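Local coordinates for protein formimidoylglutamase (Bacillus subtilis, PDB 3M1R) that hydrolyses N-formimidoyl-L-glutamate to L-glutamate and formamide in histidine degradation, using two manganese ions per subunit, at residues H156-T161 with R174-E179; S135-I140 with E179-Q184; D99-H104 with G164-G169. All blocks are in the same frame, centred on the assembly; numbering follows the deposited sequence.

Contact 1: H156-T161 with R174-E179; sequences HDVRNT and RLLDEE. With CA (calcium ion), chain B.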
# COMPACT_ATOMS: atom_id res chain seq x y z
N HIS D 156 9.26 -8.56 29.19
CA HIS D 156 10.29 -9.19 30.02
C HIS D 156 11.19 -10.10 29.21
O HIS D 156 12.40 -10.16 29.46
CB HIS D 156 9.65 -9.99 31.17
CG HIS D 156 8.96 -9.14 32.19
ND1 HIS D 156 9.63 -8.22 32.97
CD2 HIS D 156 7.67 -9.08 32.58
CE1 HIS D 156 8.78 -7.62 33.77
NE2 HIS D 156 7.57 -8.13 33.56
N ASP D 157 10.61 -10.78 28.23
CA ASP D 157 11.32 -11.75 27.39
C ASP D 157 11.93 -12.89 28.17
O ASP D 157 13.06 -13.28 27.91
CB ASP D 157 12.42 -11.09 26.58
CG ASP D 157 11.91 -10.48 25.31
OD1 ASP D 157 10.67 -10.49 25.10
OD2 ASP D 157 12.74 -9.99 24.52
N VAL D 158 11.17 -13.41 29.12
CA VAL D 158 11.58 -14.58 29.87
C VAL D 158 10.64 -15.77 29.60
O VAL D 158 10.37 -16.57 30.51
CB VAL D 158 11.62 -14.26 31.38
CG1 VAL D 158 12.79 -13.31 31.69
CG2 VAL D 158 10.29 -13.68 31.84
N ARG D 159 10.16 -15.88 28.36
CA ARG D 159 9.21 -16.94 27.99
C ARG D 159 9.77 -18.34 28.19
O ARG D 159 10.97 -18.57 28.01
CB ARG D 159 8.76 -16.79 26.53
CG ARG D 159 7.51 -15.95 26.33
CD ARG D 159 7.11 -15.92 24.86
NE ARG D 159 5.98 -15.02 24.61
CZ ARG D 159 4.72 -15.41 24.46
NH1 ARG D 159 3.77 -14.51 24.23
NH2 ARG D 159 4.40 -16.70 24.52
N ASN D 160 8.91 -19.30 28.54
CA ASN D 160 9.34 -20.69 28.68
C ASN D 160 9.82 -21.22 27.33
O ASN D 160 9.32 -20.81 26.28
CB ASN D 160 8.23 -21.57 29.27
CG ASN D 160 7.10 -21.85 28.27
OD1 ASN D 160 7.26 -22.62 27.32
ND2 ASN D 160 5.95 -21.22 28.49
N THR D 161 10.78 -22.15 27.36
CA THR D 161 11.49 -22.55 26.14
C THR D 161 10.92 -23.76 25.36
O THR D 161 11.26 -23.96 24.19
CB THR D 161 13.00 -22.79 26.45
OG1 THR D 161 13.76 -22.85 25.23
CG2 THR D 161 13.20 -24.07 27.26
N ARG D 174 16.74 -17.96 29.05
CA ARG D 174 17.89 -18.78 28.74
C ARG D 174 19.13 -18.21 29.44
O ARG D 174 19.88 -18.96 30.05
CB ARG D 174 18.12 -18.88 27.24
CG ARG D 174 17.41 -20.07 26.60
CD ARG D 174 17.75 -20.19 25.12
NE ARG D 174 17.53 -21.56 24.64
CZ ARG D 174 18.43 -22.53 24.74
NH1 ARG D 174 19.62 -22.29 25.29
NH2 ARG D 174 18.15 -23.74 24.28
N LEU D 175 19.31 -16.90 29.35
CA LEU D 175 20.45 -16.26 29.99
C LEU D 175 20.40 -16.45 31.51
O LEU D 175 21.36 -16.93 32.10
CB LEU D 175 20.54 -14.77 29.61
CG LEU D 175 20.89 -14.48 28.16
CD1 LEU D 175 20.40 -13.10 27.74
CD2 LEU D 175 22.38 -14.63 27.89
N LEU D 176 19.29 -16.09 32.15
CA LEU D 176 19.14 -16.25 33.60
C LEU D 176 19.30 -17.70 34.08
O LEU D 176 20.08 -17.99 35.00
CB LEU D 176 17.79 -15.71 34.08
CG LEU D 176 17.74 -14.26 34.56
CD1 LEU D 176 19.11 -13.64 34.56
CD2 LEU D 176 16.81 -13.46 33.71
N ASP D 177 18.57 -18.61 33.45
CA ASP D 177 18.61 -20.02 33.85
C ASP D 177 20.02 -20.58 33.77
O ASP D 177 20.45 -21.33 34.65
CB ASP D 177 17.65 -20.86 32.99
CG ASP D 177 16.18 -20.69 33.41
OD1 ASP D 177 15.93 -20.16 34.51
OD2 ASP D 177 15.29 -21.12 32.64
N GLU D 178 20.76 -20.21 32.73
CA GLU D 178 22.07 -20.79 32.48
C GLU D 178 23.17 -20.05 33.23
O GLU D 178 24.34 -20.45 33.19
CB GLU D 178 22.35 -20.84 30.98
CG GLU D 178 21.37 -21.74 30.23
CD GLU D 178 21.54 -21.69 28.73
OE1 GLU D 178 22.61 -21.25 28.26
OE2 GLU D 178 20.59 -22.09 28.01
N GLU D 179 22.78 -18.98 33.91
CA GLU D 179 23.67 -18.16 34.73
C GLU D 179 24.73 -17.43 33.92
O GLU D 179 25.83 -17.17 34.40
CB GLU D 179 24.34 -19.01 35.80
CG GLU D 179 23.36 -19.84 36.59
CD GLU D 179 24.02 -20.52 37.77
OE1 GLU D 179 24.15 -21.76 37.74
OE2 GLU D 179 24.41 -19.80 38.71
CA CA B . 11.16 -8.38 23.56
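Val-158 and Leu-176 meet through one methyl group each: CG1 of the valine lies 4.5 Å from CD2 of the leucine, a light apolar touch between the loop and helix 171-178. Three residues on, Thr-161 makes the second meeting point, its side chain crossing that of Arg-174 at about a right angle. Thr-161 OG1 stands 4.0 Å from Arg-174 NE, oblique to the guanidinium group and too distant for a hydrogen bond. The hydroxyl is swung there by a chi1 of -166°, which sets OG1 opposite the backbone N and beside the carbonyl carbon. NE is buried by this approach and has no hydrogen-bonding partner. Arg-174 NH1 forms a salt bridge with Glu-178 OE2 at 2.9 Å, one helical turn further on. Tyr-134 meets both members of this pair, in cation-pi contact with Arg-174 and hydrogen-bonded through its OH to Glu-178 OE1. Tyr-203 of helix 198-206 packs on both Val-158 and Leu-176 and also hydrogen-bonds Asp-177 OD1. Glu-179 leaves helical geometry with a positive phi and backbone bonds into the last turn, among them Glu-179 N to Leu-176 O at 3.1 Å, a Schellman motif. On the loop side Val-158 follows directly after Asp-157, whose carboxylate grips the calcium ion with both oxygens, OD2 at 2.5 Å and OD1 at 2.7 Å from the metal. Asn-130, Asp-153 and Asp-245 bind the same ion. The loop that packs on the helix thus itself supplies a ligand to a carboxylate-rich metal site of the arginase family, whose bound calcium probably takes the place of one of the two manganese ions of the working enzyme.

Contact 2: S135-I140 with E179-Q184; sequences STIKAI and EIIEGQ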
# COMPACT_ATOMS: atom_id res chain seq x y z
N SER D 135 22.58 -15.41 22.17
CA SER D 135 23.91 -15.70 21.64
C SER D 135 24.90 -14.51 21.75
O SER D 135 26.08 -14.70 22.02
CB SER D 135 23.84 -16.22 20.20
OG SER D 135 23.15 -17.46 20.14
N THR D 136 24.42 -13.29 21.53
CA THR D 136 25.32 -12.14 21.53
C THR D 136 25.85 -11.87 22.93
O THR D 136 27.06 -11.81 23.13
CB THR D 136 24.62 -10.89 21.00
OG1 THR D 136 23.33 -10.79 21.61
CG2 THR D 136 24.44 -11.00 19.51
N ILE D 137 24.94 -11.73 23.88
CA ILE D 137 25.29 -11.53 25.29
C ILE D 137 26.17 -12.64 25.86
O ILE D 137 27.15 -12.37 26.55
CB ILE D 137 24.04 -11.34 26.14
CG1 ILE D 137 23.36 -10.03 25.74
CG2 ILE D 137 24.39 -11.32 27.60
CD1 ILE D 137 22.02 -9.81 26.40
N LYS D 138 25.83 -13.89 25.58
CA LYS D 138 26.67 -15.00 26.04
C LYS D 138 28.12 -14.85 25.56
O LYS D 138 29.05 -15.18 26.28
CB LYS D 138 26.08 -16.31 25.54
CG LYS D 138 26.85 -17.58 25.91
CD LYS D 138 25.98 -18.80 25.56
CE LYS D 138 26.80 -20.00 25.10
NZ LYS D 138 25.96 -20.91 24.26
N ALA D 139 28.30 -14.35 24.34
CA ALA D 139 29.63 -14.15 23.78
C ALA D 139 30.32 -13.03 24.53
O ALA D 139 31.48 -13.15 24.91
CB ALA D 139 29.56 -13.84 22.31
N ILE D 140 29.60 -11.94 24.75
CA ILE D 140 30.13 -10.85 25.55
C ILE D 140 30.54 -11.39 26.91
O ILE D 140 31.69 -11.27 27.32
CB ILE D 140 29.10 -9.73 25.76
CG1 ILE D 140 28.76 -9.04 24.44
CG2 ILE D 140 29.61 -8.74 26.79
CD1 ILE D 140 29.94 -8.45 23.75
N GLU D 179 22.78 -18.98 33.91
CA GLU D 179 23.67 -18.16 34.73
C GLU D 179 24.73 -17.43 33.92
O GLU D 179 25.83 -17.17 34.40
CB GLU D 179 24.34 -19.01 35.80
CG GLU D 179 23.36 -19.84 36.59
CD GLU D 179 24.02 -20.52 37.77
OE1 GLU D 179 24.15 -21.76 37.74
OE2 GLU D 179 24.41 -19.80 38.71
N ILE D 180 24.39 -17.08 32.68
CA ILE D 180 25.31 -16.34 31.83
C ILE D 180 25.43 -14.91 32.36
O ILE D 180 26.52 -14.35 32.41
CB ILE D 180 24.86 -16.37 30.36
CG1 ILE D 180 24.85 -17.82 29.87
CG2 ILE D 180 25.76 -15.50 29.49
CD1 ILE D 180 24.11 -18.04 28.56
N ILE D 181 24.30 -14.34 32.76
CA ILE D 181 24.31 -13.08 33.49
C ILE D 181 23.46 -13.28 34.73
O ILE D 181 22.74 -14.27 34.84
CB ILE D 181 23.71 -11.92 32.69
CG1 ILE D 181 22.24 -12.18 32.39
CG2 ILE D 181 24.55 -11.64 31.43
CD1 ILE D 181 21.54 -11.03 31.67
N GLU D 182 23.55 -12.35 35.67
CA GLU D 182 22.77 -12.45 36.89
C GLU D 182 21.55 -11.55 36.81
O GLU D 182 21.60 -10.49 36.19
CB GLU D 182 23.63 -12.10 38.12
CG GLU D 182 24.45 -13.25 38.67
CD GLU D 182 25.34 -12.83 39.82
OE1 GLU D 182 25.11 -11.73 40.38
OE2 GLU D 182 26.28 -13.58 40.17
N GLY D 183 20.46 -11.98 37.42
CA GLY D 183 19.22 -11.23 37.41
C GLY D 183 19.34 -9.79 37.88
O GLY D 183 18.75 -8.88 37.29
N GLN D 184 20.10 -9.58 38.95
CA GLN D 184 20.21 -8.23 39.50
C GLN D 184 21.13 -7.33 38.69
O GLN D 184 21.26 -6.14 38.99
CB GLN D 184 20.64 -8.26 40.96
CG GLN D 184 22.11 -8.57 41.17
CD GLN D 184 22.36 -10.03 41.44
OE1 GLN D 184 21.59 -10.89 41.01
NE2 GLN D 184 23.44 -10.32 42.16
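Ile-180 lies against Lys-138 of helix 133-141, the two side chains crossing obliquely. The bond from CA to CB of Ile-180 points toward the helix, and from CB two branches go out to touch different parts of the lysine. The short one, CG2, presses on the backbone end, 3.6 Å from Lys-138 CA and 4.0 Å from its CB. The long one leaves through CG1 and runs out extended to CD1. That methyl reaches further along the lysine, 3.8 Å from Lys-138 CG and 3.6 Å from Lys-138 CD, so one residue covers the aliphatic chain from CA to CD. Lys-138 then bends at chi3 (147°) and carries its amino group away, NZ bonding to Tyr-134 OH while the charge makes a cation-pi contact with Phe-108. With an alanine in place of Ile-180, both methyl contacts would be lost, which would probably leave the lysine methylenes without their apolar cover and open a gap against helix 133-141. The neighbouring residue extends the seam inward: Ile-181 CG2 meets Ile-137 CG2 at 3.8 Å, methyl to methyl. Ile-181 holds CG1 between its backbone N and carbonyl carbon (chi1 64°), which places CG2 beside the N and facing the helix. The contact is wholly apolar and graded, from the partly exposed Lys-138 and Ile-180 to the buried Ile-137 and Ile-181. Leu-175 of helix 171-178 touches both Ile-137 and Ile-180, and Val-149 of strand 147-152 lies against both Ile-137 and Ile-181. Helix 133-141 is thereby packed against the turn that leads from helix 171-178 to strand 186-191, on one flank of the parallel sheet.

Contact 3: D99-H104 with G164-G169; sequences DIVKSH and GGPTNG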
# COMPACT_ATOMS: atom_id res chain seq x y z
N ASP D 99 17.56 -24.52 10.15
CA ASP D 99 17.72 -24.85 11.57
C ASP D 99 18.09 -23.66 12.46
O ASP D 99 19.21 -23.14 12.39
CB ASP D 99 18.77 -25.95 11.72
CG ASP D 99 18.86 -26.50 13.13
OD1 ASP D 99 18.52 -25.76 14.08
OD2 ASP D 99 19.26 -27.68 13.29
N ILE D 100 17.16 -23.25 13.31
CA ILE D 100 17.33 -22.07 14.15
C ILE D 100 18.45 -22.26 15.18
O ILE D 100 19.21 -21.33 15.46
CB ILE D 100 16.02 -21.71 14.88
CG1 ILE D 100 15.98 -20.23 15.22
CG2 ILE D 100 15.87 -22.49 16.15
CD1 ILE D 100 16.34 -19.94 16.66
N VAL D 101 18.56 -23.46 15.73
CA VAL D 101 19.58 -23.76 16.73
C VAL D 101 20.96 -23.64 16.11
O VAL D 101 21.91 -23.18 16.74
CB VAL D 101 19.41 -25.18 17.30
CG1 VAL D 101 20.61 -25.55 18.17
CG2 VAL D 101 18.08 -25.29 18.07
N LYS D 102 21.07 -24.04 14.85
CA LYS D 102 22.32 -23.93 14.13
C LYS D 102 22.67 -22.45 13.99
O LYS D 102 23.81 -22.04 14.20
CB LYS D 102 22.18 -24.58 12.76
CG LYS D 102 23.45 -25.17 12.22
CD LYS D 102 23.17 -26.00 10.97
CE LYS D 102 22.19 -27.13 11.24
NZ LYS D 102 22.78 -28.21 12.10
N SER D 103 21.66 -21.66 13.63
CA SER D 103 21.82 -20.22 13.46
C SER D 103 22.39 -19.55 14.72
O SER D 103 23.29 -18.71 14.65
CB SER D 103 20.49 -19.58 13.09
OG SER D 103 20.20 -19.78 11.72
N HIS D 104 21.85 -19.94 15.87
CA HIS D 104 22.33 -19.42 17.14
C HIS D 104 23.78 -19.75 17.40
O HIS D 104 24.54 -18.91 17.89
CB HIS D 104 21.44 -19.87 18.29
CG HIS D 104 20.24 -19.01 18.50
ND1 HIS D 104 20.29 -17.83 19.22
CD2 HIS D 104 18.97 -19.13 18.05
CE1 HIS D 104 19.09 -17.27 19.22
NE2 HIS D 104 18.27 -18.04 18.52
N GLY D 164 7.77 -23.21 22.12
CA GLY D 164 8.16 -22.73 20.81
C GLY D 164 9.59 -23.08 20.44
O GLY D 164 9.93 -23.14 19.26
N GLY D 165 10.43 -23.32 21.44
CA GLY D 165 11.86 -23.51 21.23
C GLY D 165 12.62 -22.25 21.60
O GLY D 165 12.13 -21.46 22.41
N PRO D 166 13.82 -22.05 21.03
CA PRO D 166 14.50 -20.75 21.23
C PRO D 166 13.72 -19.65 20.52
O PRO D 166 14.22 -19.04 19.57
CB PRO D 166 15.87 -20.96 20.57
CG PRO D 166 16.06 -22.44 20.51
CD PRO D 166 14.68 -23.02 20.32
N THR D 167 12.49 -19.42 20.97
CA THR D 167 11.62 -18.46 20.32
C THR D 167 11.99 -17.04 20.68
O THR D 167 12.86 -16.78 21.53
CB THR D 167 10.09 -18.69 20.58
OG1 THR D 167 9.82 -18.78 21.98
CG2 THR D 167 9.61 -19.95 19.89
N ASN D 168 11.31 -16.14 19.99
CA ASN D 168 11.47 -14.71 20.12
C ASN D 168 11.61 -14.26 21.56
O ASN D 168 12.48 -13.45 21.89
CB ASN D 168 10.26 -14.02 19.49
CG ASN D 168 10.65 -12.87 18.62
OD1 ASN D 168 11.78 -12.82 18.15
ND2 ASN D 168 9.72 -11.94 18.39
N GLY D 169 10.73 -14.78 22.40
CA GLY D 169 10.58 -14.27 23.75
C GLY D 169 11.40 -14.96 24.82
O GLY D 169 11.19 -14.71 26.01
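Ile-100 turns CG1 opposite its backbone N (chi1 -154°) and, with chi2 at -100°, carries CD1 alongside Pro-166, to its carbonyl O and CB. CD1 comes within 3.7 Å of Pro-166 O and 4.1 Å of Pro-166 CB, the two side chains sliding past each other in opposite directions. The same methyl lies at the edge of the His-104 ring, in its plane, one turn along the helix. His-104 NE2 approaches Pro-166 CB obliquely at 4.3 Å, and Val-101 CG2 reaches Pro-166 CG at the same distance. Three residues of the helix thus converge on one proline, which projects toward them from the centre of an inverse gamma turn. Gly-165 just before it has a positive phi (102°) at which a side chain would jam against the preceding carbonyl O. The helix is capped at its start by Asp-99, whose OD1 accepts from Lys-102 N at 3.2 Å, the donor standing well above the carboxylate plane, and weakly from Val-101 N. Thr-98 of a neighbouring subunit packs on both Ile-100 and Pro-166, so the contact lies at a subunit interface. Within the chain it sets the N-terminal turn of helix 100-117 against the long loop between strand 147-152 and helix 171-178.

Overall arrangement
From the N terminus, 99-104 comes first, and contact 3 joins it to 164-169, closing the longest span. Before that span ends, 135-140 opens the loop that contact 2 closes at 179-184, so contacts 3 and 2 cross. Contact 1 nests inside contact 2 and crosses contact 3, since 164-169 falls between 156-161 and 174-179. Contacts 1 and 2 share Glu-179 and join where Leu-175 packs on Ile-137. Arg-159 N to Gly-169 O, a probable backbone bond, links 1 and 3, and a hydrogen bond from Ser-135 OG to His-104 O links 2 and 3. Contacts 1 and 3 tie helices 171-178 and 100-117 to the metal-bearing loop, contact 2 helix 133-141 to the turn before strand 186-191.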